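Local atomic coordinates of 2-Keto-3-deoxy-(6-phospho-)gluconate aldolase (Thermoproteus tenax, PDB entry 2R91), a protein that is an aldolase of the dihydrodipicolinate synthetase family, built on a TIM barrel and assembled here from four copies of the chain. Residues Val67-Ala72 / Arg89-Val94; Val94-Pro99 / Ala111-Asp116; Ala198-Glu203 / Glu248-Tyr253; Ile3-Ile8 / Lys31-Val36. All blocks are in the same frame, centred on the assembly; numbering follows the deposited sequence.

Interaction 1 (Val67-Ala72 / Arg89-Val94); sequences VIVQVA and RGAEAV
Glu92 N donates to Val67 O at 2.8 Å. The other direct backbone bond is longer, with Val69 N 3.3 Å from Ala93 O. Two CA-H...O contacts run alongside, from Ile68 CA to Ala93 O and from Val94 CA to Val69 O. A water bridges the start of the pairing. It accepts from Val67 N at 3.0 Å and lies 2.8 Å from O of Gly90, the positive-phi residue of the Schellman motif that ends helix 76-88.

The register is parallel, Ile68 beside Ala93 and Val69 beside Val94. Ile68 and Ala93 share one face. With chi1 at -62°, Ile68 CG1 lies beside its own backbone N and rests 3.9 Å from Ala93 CB, while CG2 turns to Ala93 O. On the other face Val69 CG2 meets Ala91 CB at 4.1 Å. Val71 CG1 reaches across to CB and CG1 of Val94. Glu92 keeps CG near Val67 O and sends its carboxylate to a salt bridge with Arg66.

The two strands are neighbours in the parallel barrel and belong to the beta-alpha-beta unit 67-70, 76-88, 93-96. Val69, Ala91 and Val94 pack on Ala86 of the connecting helix, while Ile68 and Ala93 touch Phe126 of strand 125-129.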
loop_
_atom_site.group_PDB
_atom_site.type_symbol
_atom_site.label_atom_id
_atom_site.label_comp_id
_atom_site.label_asym_id
_atom_site.label_seq_id
_atom_site.Cartn_x
_atom_site.Cartn_y
_atom_site.Cartn_z
ATOM N N VAL A 67 10.993 -22.320 -25.785
ATOM C CA VAL A 67 11.203 -22.315 -24.324
ATOM C C VAL A 67 11.859 -21.014 -23.920
ATOM O O VAL A 67 12.853 -20.574 -24.539
ATOM C CB VAL A 67 12.101 -23.526 -23.862
ATOM C CG1 VAL A 67 12.461 -23.411 -22.400
ATOM C CG2 VAL A 67 11.418 -24.857 -24.114
ATOM N N ILE A 68 11.296 -20.360 -22.901
ATOM C CA ILE A 68 11.976 -19.231 -22.268
ATOM C C ILE A 68 12.285 -19.645 -20.836
ATOM O O ILE A 68 11.420 -20.188 -20.148
ATOM C CB ILE A 68 11.081 -17.950 -22.254
ATOM C CG1 ILE A 68 10.755 -17.502 -23.683
ATOM C CG2 ILE A 68 11.714 -16.815 -21.407
ATOM C CD1 ILE A 68 9.676 -16.320 -23.742
ATOM N N VAL A 69 13.513 -19.400 -20.380
ATOM C CA VAL A 69 13.919 -19.802 -19.040
ATOM C C VAL A 69 14.080 -18.574 -18.125
ATOM O O VAL A 69 14.778 -17.605 -18.466
ATOM C CB VAL A 69 15.248 -20.662 -19.054
ATOM C CG1 VAL A 69 15.617 -21.133 -17.652
ATOM C CG2 VAL A 69 15.101 -21.871 -19.998
ATOM N N GLN A 70 13.403 -18.633 -16.980
ATOM C CA GLN A 70 13.481 -17.640 -15.895
ATOM C C GLN A 70 14.759 -17.917 -15.095
ATOM O O GLN A 70 14.895 -18.998 -14.544
ATOM C CB GLN A 70 12.283 -17.797 -14.917
ATOM C CG GLN A 70 12.644 -17.358 -13.390
ATOM C CD GLN A 70 12.669 -15.992 -13.567
ATOM O OE1 GLN A 70 13.453 -15.210 -13.043
ATOM N NE2 GLN A 70 11.871 -15.670 -14.581
ATOM N N VAL A 71 15.654 -16.940 -14.989
ATOM C CA VAL A 71 16.996 -17.220 -14.428
ATOM C C VAL A 71 17.355 -16.537 -13.083
ATOM O O VAL A 71 18.468 -16.724 -12.560
ATOM C CB VAL A 71 18.091 -16.913 -15.489
ATOM C CG1 VAL A 71 17.854 -17.726 -16.764
ATOM C CG2 VAL A 71 18.173 -15.390 -15.782
ATOM N N ALA A 72 16.436 -15.762 -12.500
ATOM C CA ALA A 72 16.822 -14.938 -11.361
ATOM C C ALA A 72 17.395 -15.757 -10.200
ATOM O O ALA A 72 16.924 -16.841 -9.892
ATOM C CB ALA A 72 15.650 -14.123 -10.836
ATOM N N ARG A 89 21.238 -24.763 -24.390
ATOM C CA ARG A 89 20.184 -25.769 -24.544
ATOM C C ARG A 89 19.104 -25.389 -25.573
ATOM O O ARG A 89 18.151 -26.131 -25.789
ATOM C CB ARG A 89 19.574 -26.118 -23.173
ATOM C CG ARG A 89 20.578 -26.751 -22.224
ATOM C CD ARG A 89 21.005 -28.091 -22.770
ATOM N NE ARG A 89 21.921 -28.864 -21.930
ATOM C CZ ARG A 89 23.241 -28.924 -22.102
ATOM N NH1 ARG A 89 23.818 -28.206 -23.046
ATOM N NH2 ARG A 89 23.988 -29.677 -21.317
ATOM N N GLY A 90 19.269 -24.254 -26.230
ATOM C CA GLY A 90 18.374 -23.872 -27.303
ATOM C C GLY A 90 17.135 -23.058 -26.893
ATOM O O GLY A 90 16.175 -22.974 -27.662
ATOM N N ALA A 91 17.152 -22.489 -25.688
ATOM C CA ALA A 91 16.079 -21.595 -25.228
ATOM C C ALA A 91 15.997 -20.447 -26.193
ATOM O O ALA A 91 17.028 -19.907 -26.619
ATOM C CB ALA A 91 16.390 -21.050 -23.820
ATOM N N GLU A 92 14.792 -20.000 -26.504
ATOM C CA GLU A 92 14.685 -18.914 -27.446
ATOM C C GLU A 92 14.937 -17.563 -26.767
ATOM O O GLU A 92 15.290 -16.572 -27.415
ATOM C CB GLU A 92 13.360 -18.996 -28.221
ATOM C CG GLU A 92 12.171 -18.389 -27.572
ATOM C CD GLU A 92 10.940 -18.388 -28.515
ATOM O OE1 GLU A 92 10.784 -19.319 -29.346
ATOM O OE2 GLU A 92 10.130 -17.449 -28.387
ATOM N N ALA A 93 14.799 -17.533 -25.446
ATOM C CA ALA A 93 15.049 -16.309 -24.691
ATOM C C ALA A 93 15.296 -16.682 -23.230
ATOM O O ALA A 93 14.973 -17.787 -22.817
ATOM C CB ALA A 93 13.832 -15.335 -24.794
ATOM N N VAL A 94 15.867 -15.769 -22.457
ATOM C CA VAL A 94 15.843 -15.935 -20.992
ATOM C C VAL A 94 15.078 -14.760 -20.394
ATOM O O VAL A 94 14.990 -13.711 -21.022
ATOM C CB VAL A 94 17.257 -15.964 -20.375
ATOM C CG1 VAL A 94 18.001 -17.271 -20.813
ATOM C CG2 VAL A 94 18.046 -14.724 -20.778
HETATM O O HOH W 1 13.373 -22.988 -27.435
#

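Interaction 2 (Val94-Pro99 / Ala111-Asp116); sequences VASLPP and AKYFRD
Tyr113 and Phe114 project from the helix as two adjacent ring-shaped knobs. The strand end at Ser96 and the turn after it receive them. Pro99 lies over one face of the Tyr113 ring. Its CG sits 4.2 Å from the ring centroid and 27° off the normal, a CH-pi contact, while CD comes to 3.7 Å from Tyr113 CD2. The far end of the same ring runs on to Ser96. There Tyr113 OH donates to Ser96 OG at 2.7 Å, with OG near the ring plane at its edge.

Ser96 OG in turn donates to Leu97 O at 2.6 Å. Its chi1 of -171° puts OG beside its own carbonyl carbon, where it can serve both partners. The hydroxyl of the tyrosine is thus tied to the turn through one serine.

This is the strand-to-helix half of a beta-alpha-beta unit, strand 93-96, helix 107-120, strand 125-129. Leu97-Pro99 follow the C-terminal end of the barrel strand, and the helix packs back against them.

Phe114 fits into the hollow between Ser96 O and the CA and CB of Pro98. Its CE1 edge points in plane at Ser96 O, 3.5 Å away. CZ comes to 3.6 Å from Pro98 CA, and CE2 lies 4.0 Å from Pro98 CB. Tyr113 CD2 stands over the centre of one Phe114 face, 4.0 Å above its plane. Leu127 of strand 125-129 also touches Phe114. A second subunit adjoins this region, with its Tyr263 on Tyr113 and its Pro261 on Pro99.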
loop_
_atom_site.group_PDB
_atom_site.type_symbol
_atom_site.label_atom_id
_atom_site.label_comp_id
_atom_site.label_asym_id
_atom_site.label_seq_id
_atom_site.Cartn_x
_atom_site.Cartn_y
_atom_site.Cartn_z
ATOM N N VAL A 94 15.867 -15.769 -22.457
ATOM C CA VAL A 94 15.843 -15.935 -20.992
ATOM C C VAL A 94 15.078 -14.760 -20.394
ATOM O O VAL A 94 14.990 -13.711 -21.022
ATOM C CB VAL A 94 17.257 -15.964 -20.375
ATOM C CG1 VAL A 94 18.001 -17.271 -20.813
ATOM C CG2 VAL A 94 18.046 -14.724 -20.778
ATOM N N ALA A 95 14.534 -14.936 -19.187
ATOM C CA ALA A 95 13.830 -13.855 -18.504
ATOM C C ALA A 95 14.381 -13.751 -17.102
ATOM O O ALA A 95 14.919 -14.725 -16.580
ATOM C CB ALA A 95 12.324 -14.136 -18.458
ATOM N N SER A 96 14.234 -12.593 -16.476
ATOM C CA SER A 96 14.544 -12.483 -15.047
ATOM C C SER A 96 13.596 -11.549 -14.311
ATOM O O SER A 96 13.271 -10.459 -14.798
ATOM C CB SER A 96 16.009 -12.013 -14.792
ATOM O OG SER A 96 16.304 -12.124 -13.403
ATOM N N LEU A 97 13.161 -11.988 -13.135
ATOM C CA LEU A 97 12.653 -11.082 -12.126
ATOM C C LEU A 97 13.740 -10.052 -11.874
ATOM O O LEU A 97 14.934 -10.360 -12.010
ATOM C CB LEU A 97 12.402 -11.852 -10.825
ATOM C CG LEU A 97 11.304 -12.929 -10.843
ATOM C CD1 LEU A 97 11.404 -13.877 -9.645
ATOM C CD2 LEU A 97 9.897 -12.269 -10.850
ATOM N N PRO A 98 13.339 -8.831 -11.445
ATOM C CA PRO A 98 14.313 -7.934 -10.844
ATOM C C PRO A 98 14.784 -8.548 -9.513
ATOM O O PRO A 98 14.084 -9.357 -8.926
ATOM C CB PRO A 98 13.488 -6.675 -10.508
ATOM C CG PRO A 98 12.188 -6.781 -11.351
ATOM C CD PRO A 98 11.964 -8.279 -11.450
ATOM N N PRO A 99 15.948 -8.130 -9.023
ATOM C CA PRO A 99 16.329 -8.567 -7.665
ATOM C C PRO A 99 15.145 -8.382 -6.698
ATOM O O PRO A 99 14.549 -7.302 -6.661
ATOM C CB PRO A 99 17.479 -7.598 -7.311
ATOM C CG PRO A 99 18.198 -7.410 -8.724
ATOM C CD PRO A 99 16.969 -7.275 -9.667
ATOM N N ALA A 111 20.025 -1.931 -12.271
ATOM C CA ALA A 111 20.470 -1.760 -13.663
ATOM C C ALA A 111 21.660 -2.632 -13.981
ATOM O O ALA A 111 21.711 -3.219 -15.043
ATOM C CB ALA A 111 20.825 -0.280 -13.948
ATOM N N LYS A 112 22.636 -2.681 -13.075
ATOM C CA LYS A 112 23.825 -3.509 -13.269
ATOM C C LYS A 112 23.429 -4.966 -13.420
ATOM O O LYS A 112 23.932 -5.651 -14.312
ATOM C CB LYS A 112 24.822 -3.364 -12.089
ATOM C CG LYS A 112 26.083 -4.232 -12.262
ATOM C CD LYS A 112 27.175 -3.870 -11.260
ATOM C CE LYS A 112 28.399 -4.809 -11.362
ATOM N NZ LYS A 112 28.944 -4.896 -12.746
ATOM N N TYR A 113 22.536 -5.437 -12.548
ATOM C CA TYR A 113 22.002 -6.802 -12.650
ATOM C C TYR A 113 21.506 -7.151 -14.054
ATOM O O TYR A 113 21.930 -8.147 -14.656
ATOM C CB TYR A 113 20.850 -7.018 -11.651
ATOM C CG TYR A 113 20.254 -8.419 -11.764
ATOM C CD1 TYR A 113 20.951 -9.538 -11.255
ATOM C CD2 TYR A 113 19.015 -8.635 -12.404
ATOM C CE1 TYR A 113 20.433 -10.831 -11.358
ATOM C CE2 TYR A 113 18.486 -9.891 -12.503
ATOM C CZ TYR A 113 19.195 -11.002 -11.984
ATOM O OH TYR A 113 18.663 -12.268 -12.083
ATOM N N PHE A 114 20.571 -6.351 -14.567
ATOM C CA PHE A 114 20.030 -6.610 -15.909
ATOM C C PHE A 114 21.062 -6.413 -16.998
ATOM O O PHE A 114 21.126 -7.203 -17.904
ATOM C CB PHE A 114 18.749 -5.776 -16.192
ATOM C CG PHE A 114 17.515 -6.329 -15.497
ATOM C CD1 PHE A 114 16.856 -7.427 -16.009
ATOM C CD2 PHE A 114 17.025 -5.734 -14.346
ATOM C CE1 PHE A 114 15.728 -7.970 -15.383
ATOM C CE2 PHE A 114 15.907 -6.261 -13.703
ATOM C CZ PHE A 114 15.248 -7.390 -14.237
ATOM N N ARG A 115 21.903 -5.397 -16.895
ATOM C CA ARG A 115 22.907 -5.205 -17.957
ATOM C C ARG A 115 23.930 -6.348 -18.012
ATOM O O ARG A 115 24.304 -6.812 -19.088
ATOM C CB ARG A 115 23.573 -3.846 -17.810
ATOM C CG ARG A 115 22.602 -2.745 -18.222
ATOM C CD ARG A 115 23.060 -1.399 -17.774
ATOM N NE ARG A 115 22.146 -0.342 -18.204
ATOM C CZ ARG A 115 22.168 0.900 -17.724
ATOM N NH1 ARG A 115 23.048 1.227 -16.776
ATOM N NH2 ARG A 115 21.316 1.818 -18.185
ATOM N N ASP A 116 24.336 -6.842 -16.852
ATOM C CA ASP A 116 25.190 -8.019 -16.810
ATOM C C ASP A 116 24.549 -9.248 -17.451
ATOM O O ASP A 116 25.207 -10.050 -18.121
ATOM C CB ASP A 116 25.562 -8.337 -15.374
ATOM C CG ASP A 116 26.654 -7.440 -14.855
ATOM O OD1 ASP A 116 27.111 -6.549 -15.611
ATOM O OD2 ASP A 116 27.038 -7.613 -13.686
#

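Interaction 3 (Ala198-Glu203 / Glu248-Tyr253); sequences ANYLPE and EIFQGY
The Phe250 ring is held between two aliphatic groups. Leu201 CD1 stands 3.8 Å from its centroid and only 4° off the normal, a CH-pi contact over the face. Ile249 CG2 lies over the opposite face. The same Leu201 CD1 sits in plane at the edge of the Tyr200 ring, and Tyr200 CD1 comes to 4.3 Å from Phe250 CD2. One leucine methyl therefore fits into the corner made by the two aromatic rings.

The second flat group is the Gln251 amide. NE2 donates to Tyr200 O at 2.7 Å, close to the amide plane but well above the plane of that carbonyl. NE2 also donates to both oxygens of the Glu203 carboxylate, at 3.1 Å to OE1 and 3.3 Å to OE2, each through its syn lone pair. The OE2 bond is the straighter, 163° against 137°. Carboxylate and amide planes are turned steeply against each other. A bend at chi2 folds the glutamine back so that NE2 reaches both residues. Gln251 OE1 accepts from Lys31 NZ and Asn27 ND2, which fixes the orientation of the amide. Asn199 O is buried by the contact and has no hydrogen-bonding partner in the model.

Leu201 is the N-cap of helix 202-213. Phe250 and Gln251 lie in the last turn of helix 239-251, before Gly252 leaves it with positive phi. Ile230 of helix 217-237 packs on Tyr200, Leu201 and Phe250. Asn199 ND2 donates to Ser196 O and Pro6 O, and its OD1 accepts from Ile8 N, which ties this turn to the end of strand 2-6.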
loop_
_atom_site.group_PDB
_atom_site.type_symbol
_atom_site.label_atom_id
_atom_site.label_comp_id
_atom_site.label_asym_id
_atom_site.label_seq_id
_atom_site.Cartn_x
_atom_site.Cartn_y
_atom_site.Cartn_z
ATOM N N ALA A 198 -2.795 -21.638 -18.197
ATOM C CA ALA A 198 -2.357 -22.468 -19.333
ATOM C C ALA A 198 -1.895 -23.853 -18.876
ATOM O O ALA A 198 -1.822 -24.773 -19.683
ATOM C CB ALA A 198 -1.283 -21.772 -20.169
ATOM N N ASN A 199 -1.584 -24.005 -17.593
ATOM C CA ASN A 199 -1.293 -25.334 -17.070
ATOM C C ASN A 199 -2.496 -26.261 -17.067
ATOM O O ASN A 199 -2.375 -27.429 -17.404
ATOM C CB ASN A 199 -0.736 -25.276 -15.646
ATOM C CG ASN A 199 0.686 -24.796 -15.621
ATOM O OD1 ASN A 199 1.601 -25.555 -15.952
ATOM N ND2 ASN A 199 0.879 -23.521 -15.289
ATOM N N TYR A 200 -3.644 -25.754 -16.603
ATOM C CA TYR A 200 -4.795 -26.635 -16.361
ATOM C C TYR A 200 -5.917 -26.498 -17.373
ATOM O O TYR A 200 -6.675 -27.440 -17.549
ATOM C CB TYR A 200 -5.329 -26.489 -14.928
ATOM C CG TYR A 200 -5.564 -25.058 -14.433
ATOM C CD1 TYR A 200 -6.789 -24.419 -14.629
ATOM C CD2 TYR A 200 -4.585 -24.388 -13.689
ATOM C CE1 TYR A 200 -7.010 -23.111 -14.133
ATOM C CE2 TYR A 200 -4.790 -23.103 -13.195
ATOM C CZ TYR A 200 -6.018 -22.477 -13.410
ATOM O OH TYR A 200 -6.221 -21.201 -12.924
ATOM N N LEU A 201 -6.027 -25.342 -18.029
ATOM C CA LEU A 201 -7.070 -25.119 -19.039
ATOM C C LEU A 201 -6.568 -24.393 -20.272
ATOM O O LEU A 201 -7.125 -23.360 -20.678
ATOM C CB LEU A 201 -8.301 -24.368 -18.429
ATOM C CG LEU A 201 -9.199 -25.280 -17.610
ATOM C CD1 LEU A 201 -10.150 -24.471 -16.685
ATOM C CD2 LEU A 201 -9.978 -26.224 -18.553
ATOM N N PRO A 202 -5.514 -24.946 -20.919
ATOM C CA PRO A 202 -4.998 -24.309 -22.128
ATOM C C PRO A 202 -6.094 -24.191 -23.191
ATOM O O PRO A 202 -6.097 -23.235 -23.950
ATOM C CB PRO A 202 -3.892 -25.304 -22.606
ATOM C CG PRO A 202 -4.232 -26.629 -21.948
ATOM C CD PRO A 202 -4.771 -26.177 -20.576
ATOM N N GLU A 203 -6.993 -25.174 -23.256
ATOM C CA GLU A 203 -8.038 -25.149 -24.287
ATOM C C GLU A 203 -9.014 -23.997 -24.048
ATOM O O GLU A 203 -9.590 -23.488 -24.980
ATOM C CB GLU A 203 -8.777 -26.485 -24.395
ATOM C CG GLU A 203 -9.489 -26.994 -23.123
ATOM C CD GLU A 203 -8.574 -27.820 -22.181
ATOM O OE1 GLU A 203 -7.567 -27.310 -21.715
ATOM O OE2 GLU A 203 -8.869 -29.000 -21.908
ATOM N N GLU A 248 -4.702 -31.906 -12.498
ATOM C CA GLU A 248 -5.265 -33.265 -12.386
ATOM C C GLU A 248 -6.765 -33.253 -12.710
ATOM O O GLU A 248 -7.262 -34.066 -13.503
ATOM C CB GLU A 248 -5.020 -33.851 -10.985
ATOM C CG GLU A 248 -3.541 -33.815 -10.627
ATOM C CD GLU A 248 -3.071 -34.930 -9.711
ATOM O OE1 GLU A 248 -3.913 -35.767 -9.252
ATOM O OE2 GLU A 248 -1.836 -34.966 -9.465
ATOM N N ILE A 249 -7.485 -32.317 -12.091
ATOM C CA ILE A 249 -8.937 -32.191 -12.324
ATOM C C ILE A 249 -9.323 -32.031 -13.794
ATOM O O ILE A 249 -10.153 -32.780 -14.314
ATOM C CB ILE A 249 -9.531 -31.014 -11.525
ATOM C CG1 ILE A 249 -9.500 -31.334 -10.025
ATOM C CG2 ILE A 249 -10.993 -30.713 -11.998
ATOM C CD1 ILE A 249 -9.774 -30.097 -9.110
ATOM N N PHE A 250 -8.723 -31.065 -14.473
ATOM C CA PHE A 250 -9.157 -30.732 -15.809
ATOM C C PHE A 250 -8.454 -31.513 -16.927
ATOM O O PHE A 250 -9.002 -31.638 -18.039
ATOM C CB PHE A 250 -8.988 -29.241 -16.056
ATOM C CG PHE A 250 -9.972 -28.377 -15.291
ATOM C CD1 PHE A 250 -11.312 -28.307 -15.679
ATOM C CD2 PHE A 250 -9.558 -27.625 -14.218
ATOM C CE1 PHE A 250 -12.224 -27.494 -14.978
ATOM C CE2 PHE A 250 -10.465 -26.815 -13.515
ATOM C CZ PHE A 250 -11.784 -26.764 -13.888
ATOM N N GLN A 251 -7.231 -31.979 -16.657
ATOM C CA GLN A 251 -6.431 -32.669 -17.696
ATOM C C GLN A 251 -6.337 -34.182 -17.466
ATOM O O GLN A 251 -5.993 -34.921 -18.373
ATOM C CB GLN A 251 -5.014 -32.059 -17.815
ATOM C CG GLN A 251 -4.996 -30.591 -18.212
ATOM C CD GLN A 251 -5.745 -30.354 -19.512
ATOM O OE1 GLN A 251 -5.542 -31.086 -20.499
ATOM N NE2 GLN A 251 -6.634 -29.335 -19.525
ATOM N N GLY A 252 -6.617 -34.637 -16.256
ATOM C CA GLY A 252 -6.798 -36.064 -16.016
ATOM C C GLY A 252 -5.535 -36.913 -15.925
ATOM O O GLY A 252 -5.574 -38.124 -16.192
ATOM N N TYR A 253 -4.417 -36.306 -15.545
ATOM C CA TYR A 253 -3.194 -37.075 -15.281
ATOM C C TYR A 253 -2.515 -36.525 -14.035
ATOM O O TYR A 253 -2.833 -35.412 -13.574
ATOM C CB TYR A 253 -2.226 -37.067 -16.487
ATOM C CG TYR A 253 -1.899 -35.692 -17.027
ATOM C CD1 TYR A 253 -1.113 -34.795 -16.303
ATOM C CD2 TYR A 253 -2.386 -35.291 -18.262
ATOM C CE1 TYR A 253 -0.834 -33.490 -16.811
ATOM C CE2 TYR A 253 -2.102 -34.037 -18.783
ATOM C CZ TYR A 253 -1.330 -33.143 -18.037
ATOM O OH TYR A 253 -1.092 -31.922 -18.589
#

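Interaction 4 (Ile3-Ile8 / Lys31-Val36); sequences IVAPVI and KGVDVV
Val33 presses its CG1 against Ala5 CB at 3.6 Å, with CG2 of the same valine a little farther off. Its chi1 of 175° sets CG1 anti to the backbone N and over the Ala5 methyl. Ile3 lies alongside, its CB 3.6 Å from Gly32 O and its CD1 also close to that oxygen.

Asp34 and Ile3 grip each other at both ends of one residue. Ile3 N donates to Asp34 OD2 at 2.9 Å, nearly straight at 169°, and meets the anti lone pair of that oxygen. In return Asp34 N donates to Ile3 O at 2.8 Å. Val35 N adds a weak bond to the same carbonyl. OD2 has a second partner, a salt bridge with Arg209, which would help to keep the carboxylate charged. Farther along, Ala5 N donates to Val35 O at 3.0 Å.

These bonds fix a parallel register, Val4 beside Val35 and Ala5 beside Val36. Val4 and Val35 lie side by side on one face, pointing the same way, with Val4 CG2 4.0 Å from Val35 CB. Beyond Pro6, the centre of an inverse gamma turn, the Val7 side chain runs at a slant over that of Val36, with CG1 of Val7 3.8 Å from CG1 of Val36.

Strands 2-6 and 35-38 are the first two of the eight-stranded barrel. Strand 192-193 bonds to Val4 on the far side and closes it. Helix 18-30 packs on Ala5 and Val7, and helix 202-213 on Ile3 and Val33.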
loop_
_atom_site.group_PDB
_atom_site.type_symbol
_atom_site.label_atom_id
_atom_site.label_comp_id
_atom_site.label_asym_id
_atom_site.label_seq_id
_atom_site.Cartn_x
_atom_site.Cartn_y
_atom_site.Cartn_z
ATOM N N ILE A 3 0.054 -17.963 -26.519
ATOM C CA ILE A 3 -0.265 -18.476 -25.210
ATOM C C ILE A 3 1.046 -19.041 -24.652
ATOM O O ILE A 3 1.622 -19.998 -25.214
ATOM C CB ILE A 3 -1.340 -19.550 -25.298
ATOM C CG1 ILE A 3 -2.654 -18.893 -25.779
ATOM C CG2 ILE A 3 -1.529 -20.226 -23.902
ATOM C CD1 ILE A 3 -3.809 -19.845 -26.158
ATOM N N VAL A 4 1.532 -18.422 -23.584
ATOM C CA VAL A 4 2.784 -18.876 -22.967
ATOM C C VAL A 4 2.432 -19.499 -21.628
ATOM O O VAL A 4 1.735 -18.891 -20.811
ATOM C CB VAL A 4 3.758 -17.694 -22.745
ATOM C CG1 VAL A 4 5.111 -18.179 -22.135
ATOM C CG2 VAL A 4 3.979 -16.875 -24.009
ATOM N N ALA A 5 2.871 -20.724 -21.389
ATOM C CA ALA A 5 2.587 -21.356 -20.114
ATOM C C ALA A 5 3.747 -21.184 -19.122
ATOM O O ALA A 5 4.844 -21.662 -19.385
ATOM C CB ALA A 5 2.297 -22.818 -20.317
ATOM N N PRO A 6 3.491 -20.525 -17.963
ATOM C CA PRO A 6 4.480 -20.504 -16.879
ATOM C C PRO A 6 4.271 -21.843 -16.189
ATOM O O PRO A 6 3.440 -21.994 -15.270
ATOM C CB PRO A 6 4.048 -19.288 -16.021
ATOM C CG PRO A 6 2.482 -19.285 -16.175
ATOM C CD PRO A 6 2.212 -19.853 -17.589
ATOM N N VAL A 7 4.997 -22.847 -16.683
ATOM C CA VAL A 7 4.739 -24.234 -16.363
ATOM C C VAL A 7 5.077 -24.571 -14.922
ATOM O O VAL A 7 6.042 -24.032 -14.353
ATOM C CB VAL A 7 5.478 -25.151 -17.376
ATOM C CG1 VAL A 7 7.018 -25.079 -17.152
ATOM C CG2 VAL A 7 4.933 -26.580 -17.317
ATOM N N ILE A 8 4.262 -25.441 -14.318
ATOM C CA ILE A 8 4.561 -25.942 -12.986
ATOM C C ILE A 8 5.829 -26.812 -13.003
ATOM O O ILE A 8 6.115 -27.488 -13.980
ATOM C CB ILE A 8 3.390 -26.780 -12.387
ATOM C CG1 ILE A 8 2.934 -27.854 -13.383
ATOM C CG2 ILE A 8 2.199 -25.847 -11.974
ATOM C CD1 ILE A 8 1.921 -28.867 -12.829
ATOM N N LYS A 31 -2.551 -28.617 -26.837
ATOM C CA LYS A 31 -3.836 -27.971 -26.631
ATOM C C LYS A 31 -3.778 -26.468 -26.794
ATOM O O LYS A 31 -4.707 -25.772 -26.387
ATOM C CB LYS A 31 -4.402 -28.346 -25.262
ATOM C CG LYS A 31 -4.826 -29.802 -25.200
ATOM C CD LYS A 31 -5.613 -30.136 -23.965
ATOM C CE LYS A 31 -5.920 -31.604 -23.921
ATOM N NZ LYS A 31 -6.814 -31.935 -22.789
ATOM N N GLY A 32 -2.703 -25.958 -27.391
ATOM C CA GLY A 32 -2.636 -24.533 -27.715
ATOM C C GLY A 32 -1.530 -23.683 -27.086
ATOM O O GLY A 32 -1.386 -22.500 -27.413
ATOM N N VAL A 33 -0.772 -24.248 -26.157
ATOM C CA VAL A 33 0.359 -23.501 -25.595
ATOM C C VAL A 33 1.453 -23.405 -26.674
ATOM O O VAL A 33 1.890 -24.429 -27.214
ATOM C CB VAL A 33 0.923 -24.144 -24.307
ATOM C CG1 VAL A 33 2.187 -23.392 -23.830
ATOM C CG2 VAL A 33 -0.161 -24.164 -23.195
ATOM N N ASP A 34 1.863 -22.180 -26.968
ATOM C CA ASP A 34 2.862 -21.887 -27.995
ATOM C C ASP A 34 4.297 -21.947 -27.455
ATOM O O ASP A 34 5.221 -22.348 -28.182
ATOM C CB ASP A 34 2.618 -20.501 -28.585
ATOM C CG ASP A 34 1.256 -20.395 -29.289
ATOM O OD1 ASP A 34 1.030 -21.194 -30.231
ATOM O OD2 ASP A 34 0.408 -19.549 -28.882
ATOM N N VAL A 35 4.482 -21.486 -26.221
ATOM C CA VAL A 35 5.824 -21.272 -25.645
ATOM C C VAL A 35 5.754 -21.760 -24.192
ATOM O O VAL A 35 4.747 -21.546 -23.518
ATOM C CB VAL A 35 6.208 -19.760 -25.632
ATOM C CG1 VAL A 35 7.632 -19.518 -24.988
ATOM C CG2 VAL A 35 6.156 -19.093 -27.060
ATOM N N VAL A 36 6.806 -22.433 -23.719
ATOM C CA VAL A 36 6.896 -22.875 -22.351
ATOM C C VAL A 36 7.837 -21.914 -21.616
ATOM O O VAL A 36 8.986 -21.704 -22.040
ATOM C CB VAL A 36 7.419 -24.347 -22.277
ATOM C CG1 VAL A 36 7.790 -24.755 -20.847
ATOM C CG2 VAL A 36 6.390 -25.279 -22.895
#

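Along the chain the order is interaction 4, 1, 2, 3. Interactions 4 and 1 each pair two neighbouring barrel strands. Their centres are about 13 Å apart, and Ile68 N to Val36 O joins strands 35-38 and 67-70 between them. Interaction 2 shares Val94 with interaction 1 and adds helix 107-120. These three build the first half of the barrel, while interaction 3 packs later helices beside its first strand, about 12 Å from interaction 4 between centres. Asn199 bonds to Pro6 at the end of that strand, and Gln251 to Lys31, between helix 18-30 and the second strand. The centres of interactions 2 and 3 lie about 32 Å apart, on opposite sides of the chain's centre.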